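Putative effector, AYWB SAP54-like protein ('Echinacea purpurea' witches'-broom phytoplasma, PDB 6INR) probably acts as a phytoplasma effector that interacts with plant MADS transcription factors and causes phyllody, the conversion of floral organs into leaf-like structures. Local coordinates at residues A[23-34]-A[74-85]. Residues are numbered along the deposited sequence; the frame is centred on the assembly and turned at random.
Sequences IEENIINLKQKI and QKEQLKTYKNLL
Ile23, Ile27 and Leu30 meet Tyr81, Leu78 and Gln74 in turn where two antiparallel helical segments, 23-34 and 74-84, pass with axes 9.8 Å apart at closest and N-to-C directions 160° from each other. Leu30 enters as a knob, in a hole formed by Gln74, Gln77, Leu78 and Tyr81; leucine's two terminal methyls let it touch all four. With CG anti to the backbone N (chi1 -164°), its branched end reaches the facing backbone, and CD2 lies 3.3 Å from Gln74 O while also meeting the edge of the Tyr81 ring in its plane. Tyr81 is a knob from the other helix, among Ile23, Asn26, Ile27 and Leu30. A long flat ring suits this position: Asn26 CB makes a CH-pi contact 3.9 Å from the ring centroid, and with the amide, 15° from the ring plane, covers one face, a fitting role for a short, flat polar side chain at a partly exposed site. Ile27 and Tyr81 run alongside each other, pointing opposite ways, with Ile27 CG1 3.7 Å from Tyr81 CB.

Knobs-into-holes packing is the signature of a coiled coil, here an antiparallel one joining helices 16-49 and 55-84 of an alpha-helical hairpin, near its open end. Leu78 supplies another knob, its forked end spanning Ile27, Leu30, Lys31 and Ile34; CD1 lies 3.9 Å from Lys31 CG, on the lysine's aliphatic stem. Ile34 presses CG1 against Gln74 CB at 3.5 Å. Glutamine combines that apolar stem with a polar end, whose OE1 accepts a hydrogen bond from Asn37 ND2. Leu84, the last helical residue, brings CD1 to Ile23 CD1, and Leu85, just past the helix end, lays CD2 against Ile23 CB at 3.7 Å; isoleucine's branches serve both. A bound cadmium ion lies about 6 Å from the Ile23 side chain.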
# COMPACT_ATOMS: atom_id res chain seq x y z
N ILE A 23 2.27 -8.93 -14.98
CA ILE A 23 2.75 -8.91 -13.57
C ILE A 23 3.39 -7.56 -13.25
O ILE A 23 3.06 -6.95 -12.26
CB ILE A 23 3.75 -10.05 -13.17
CG1 ILE A 23 3.15 -11.46 -13.37
CG2 ILE A 23 4.15 -9.90 -11.70
CD1 ILE A 23 1.88 -11.71 -12.58
N GLU A 24 4.29 -7.11 -14.10
CA GLU A 24 4.93 -5.81 -13.92
C GLU A 24 3.94 -4.68 -13.70
O GLU A 24 4.19 -3.81 -12.88
CB GLU A 24 5.85 -5.47 -15.07
CG GLU A 24 7.06 -6.40 -15.10
CD GLU A 24 8.16 -5.92 -16.01
OE1 GLU A 24 7.86 -5.58 -17.17
OE2 GLU A 24 9.34 -5.90 -15.56
N GLU A 25 2.82 -4.70 -14.43
CA GLU A 25 1.81 -3.66 -14.27
C GLU A 25 1.19 -3.75 -12.88
O GLU A 25 0.94 -2.76 -12.22
CB GLU A 25 0.75 -3.76 -15.37
CG GLU A 25 -0.43 -2.79 -15.25
CD GLU A 25 -1.48 -2.94 -16.36
OE1 GLU A 25 -1.75 -4.09 -16.80
OE2 GLU A 25 -2.05 -1.90 -16.80
N ASN A 26 0.92 -4.97 -12.47
CA ASN A 26 0.41 -5.24 -11.12
C ASN A 26 1.36 -4.73 -10.03
O ASN A 26 0.95 -4.21 -8.99
CB ASN A 26 0.18 -6.72 -10.94
CG ASN A 26 -1.14 -7.17 -11.52
OD1 ASN A 26 -2.16 -6.51 -11.34
ND2 ASN A 26 -1.15 -8.33 -12.16
N ILE A 27 2.64 -4.84 -10.33
CA ILE A 27 3.65 -4.42 -9.37
C ILE A 27 3.77 -2.90 -9.21
O ILE A 27 3.74 -2.36 -8.09
CB ILE A 27 5.03 -4.98 -9.73
CG1 ILE A 27 5.05 -6.49 -9.46
CG2 ILE A 27 6.08 -4.24 -8.92
CD1 ILE A 27 6.38 -7.12 -9.79
N ILE A 28 3.92 -2.21 -10.33
CA ILE A 28 3.90 -0.74 -10.31
C ILE A 28 2.66 -0.15 -9.66
O ILE A 28 2.73 0.84 -8.94
CB ILE A 28 4.04 -0.14 -11.70
CG1 ILE A 28 5.38 -0.57 -12.25
CG2 ILE A 28 3.95 1.38 -11.64
CD1 ILE A 28 5.62 -0.18 -13.70
N ASN A 29 1.52 -0.74 -9.96
CA ASN A 29 0.28 -0.23 -9.41
C ASN A 29 0.29 -0.44 -7.91
O ASN A 29 -0.12 0.42 -7.15
CB ASN A 29 -0.95 -0.87 -10.02
CG ASN A 29 -1.08 -0.60 -11.51
OD1 ASN A 29 -1.73 -1.37 -12.22
ND2 ASN A 29 -0.50 0.51 -12.00
N LEU A 30 0.80 -1.59 -7.51
CA LEU A 30 0.93 -1.93 -6.09
C LEU A 30 1.87 -0.97 -5.35
O LEU A 30 1.57 -0.51 -4.26
CB LEU A 30 1.43 -3.35 -5.90
CG LEU A 30 1.22 -3.90 -4.49
CD1 LEU A 30 -0.23 -3.74 -4.03
CD2 LEU A 30 1.61 -5.37 -4.46
N LYS A 31 3.01 -0.72 -5.94
CA LYS A 31 3.94 0.27 -5.42
C LYS A 31 3.38 1.69 -5.33
O LYS A 31 3.70 2.45 -4.40
CB LYS A 31 5.18 0.31 -6.28
CG LYS A 31 6.08 -0.90 -6.11
CD LYS A 31 7.40 -0.58 -6.79
CE LYS A 31 8.25 -1.80 -7.08
NZ LYS A 31 9.31 -1.39 -8.05
N GLN A 32 2.56 2.09 -6.30
CA GLN A 32 1.93 3.41 -6.22
C GLN A 32 0.95 3.46 -5.08
O GLN A 32 0.77 4.51 -4.46
CB GLN A 32 1.21 3.77 -7.51
CG GLN A 32 2.16 3.88 -8.69
CD GLN A 32 1.47 4.10 -10.02
OE1 GLN A 32 0.40 3.52 -10.30
NE2 GLN A 32 2.08 4.91 -10.86
N LYS A 33 0.26 2.35 -4.83
CA LYS A 33 -0.67 2.28 -3.70
C LYS A 33 0.08 2.39 -2.36
O LYS A 33 -0.33 3.07 -1.43
CB LYS A 33 -1.49 0.99 -3.76
CG LYS A 33 -2.78 1.07 -4.58
CD LYS A 33 -3.16 -0.29 -5.14
CE LYS A 33 -4.66 -0.50 -5.24
NZ LYS A 33 -5.38 0.46 -6.12
N ILE A 34 1.20 1.71 -2.27
CA ILE A 34 1.99 1.75 -1.06
C ILE A 34 2.49 3.17 -0.83
O ILE A 34 2.46 3.69 0.29
CB ILE A 34 3.17 0.77 -1.15
CG1 ILE A 34 2.66 -0.66 -0.96
CG2 ILE A 34 4.25 1.14 -0.14
CD1 ILE A 34 3.64 -1.69 -1.45
N GLN A 74 0.37 -5.23 1.25
CA GLN A 74 0.80 -4.85 -0.09
C GLN A 74 2.24 -5.21 -0.29
O GLN A 74 2.62 -5.67 -1.36
CB GLN A 74 0.54 -3.37 -0.35
CG GLN A 74 -0.94 -3.11 -0.27
CD GLN A 74 -1.31 -1.67 -0.34
OE1 GLN A 74 -0.55 -0.81 0.05
NE2 GLN A 74 -2.52 -1.40 -0.85
N LYS A 75 3.03 -5.08 0.76
CA LYS A 75 4.44 -5.52 0.67
C LYS A 75 4.54 -7.04 0.61
O LYS A 75 5.40 -7.61 -0.05
CB LYS A 75 5.26 -5.00 1.84
CG LYS A 75 5.31 -3.49 1.93
CD LYS A 75 6.55 -3.02 2.65
CE LYS A 75 6.59 -3.47 4.10
NZ LYS A 75 7.83 -3.01 4.79
N GLU A 76 3.61 -7.70 1.27
CA GLU A 76 3.44 -9.16 1.12
C GLU A 76 3.16 -9.54 -0.35
O GLU A 76 3.86 -10.37 -0.95
CB GLU A 76 2.26 -9.67 1.98
CG GLU A 76 2.61 -10.30 3.32
CD GLU A 76 1.43 -11.09 3.90
OE1 GLU A 76 0.43 -10.45 4.32
OE2 GLU A 76 1.48 -12.35 3.91
N GLN A 77 2.11 -8.94 -0.91
CA GLN A 77 1.69 -9.19 -2.32
C GLN A 77 2.82 -8.92 -3.24
O GLN A 77 3.05 -9.62 -4.19
CB GLN A 77 0.59 -8.24 -2.77
CG GLN A 77 -0.77 -8.85 -2.75
CD GLN A 77 -1.83 -7.81 -2.53
OE1 GLN A 77 -2.13 -6.98 -3.39
NE2 GLN A 77 -2.41 -7.85 -1.34
N LEU A 78 3.50 -7.84 -2.94
CA LEU A 78 4.61 -7.40 -3.75
C LEU A 78 5.60 -8.55 -3.85
O LEU A 78 6.10 -8.89 -4.93
CB LEU A 78 5.24 -6.18 -3.08
CG LEU A 78 6.15 -5.25 -3.86
CD1 LEU A 78 5.40 -4.64 -5.04
CD2 LEU A 78 6.63 -4.17 -2.90
N LYS A 79 5.80 -9.20 -2.71
CA LYS A 79 6.75 -10.33 -2.63
C LYS A 79 6.28 -11.46 -3.53
O LYS A 79 7.05 -11.99 -4.33
CB LYS A 79 6.93 -10.84 -1.19
CG LYS A 79 8.32 -10.56 -0.62
CD LYS A 79 8.61 -11.36 0.65
CE LYS A 79 10.11 -11.57 0.88
NZ LYS A 79 10.39 -12.61 1.92
N THR A 80 5.02 -11.82 -3.37
CA THR A 80 4.42 -12.89 -4.17
C THR A 80 4.50 -12.58 -5.68
O THR A 80 4.81 -13.46 -6.49
CB THR A 80 2.95 -13.10 -3.83
OG1 THR A 80 2.82 -13.39 -2.43
CG2 THR A 80 2.37 -14.23 -4.67
N TYR A 81 4.18 -11.34 -6.04
CA TYR A 81 4.22 -10.93 -7.46
C TYR A 81 5.61 -11.09 -8.03
O TYR A 81 5.77 -11.57 -9.13
CB TYR A 81 3.74 -9.48 -7.70
CG TYR A 81 2.24 -9.30 -7.79
CD1 TYR A 81 1.47 -10.04 -8.68
CD2 TYR A 81 1.60 -8.35 -7.02
CE1 TYR A 81 0.09 -9.86 -8.77
CE2 TYR A 81 0.23 -8.17 -7.09
CZ TYR A 81 -0.53 -8.92 -7.96
OH TYR A 81 -1.91 -8.71 -8.00
N LYS A 82 6.60 -10.67 -7.26
CA LYS A 82 8.02 -10.80 -7.70
C LYS A 82 8.41 -12.27 -7.86
O LYS A 82 9.18 -12.61 -8.73
CB LYS A 82 8.98 -10.06 -6.75
CG LYS A 82 8.72 -8.56 -6.66
CD LYS A 82 9.57 -7.84 -5.63
CE LYS A 82 11.03 -7.78 -6.03
NZ LYS A 82 11.86 -6.97 -5.10
N ASN A 83 7.85 -13.14 -7.02
CA ASN A 83 8.06 -14.60 -7.14
C ASN A 83 7.60 -15.06 -8.52
O ASN A 83 8.32 -15.73 -9.26
CB ASN A 83 7.24 -15.40 -6.11
CG ASN A 83 8.02 -15.74 -4.86
OD1 ASN A 83 9.24 -15.88 -4.88
ND2 ASN A 83 7.29 -15.93 -3.76
N LEU A 84 6.38 -14.66 -8.84
CA LEU A 84 5.69 -15.04 -10.09
C LEU A 84 6.46 -14.75 -11.36
O LEU A 84 6.46 -15.56 -12.28
CB LEU A 84 4.32 -14.39 -10.20
CG LEU A 84 3.19 -15.10 -9.45
CD1 LEU A 84 2.01 -14.17 -9.24
CD2 LEU A 84 2.73 -16.31 -10.24
N LEU A 85 7.08 -13.58 -11.42
CA LEU A 85 7.76 -13.12 -12.67
C LEU A 85 8.49 -14.25 -13.41
O LEU A 85 9.23 -15.03 -12.79
CB LEU A 85 8.72 -11.95 -12.42
CG LEU A 85 8.11 -10.55 -12.28
CD1 LEU A 85 9.17 -9.54 -11.88
CD2 LEU A 85 7.45 -10.10 -13.58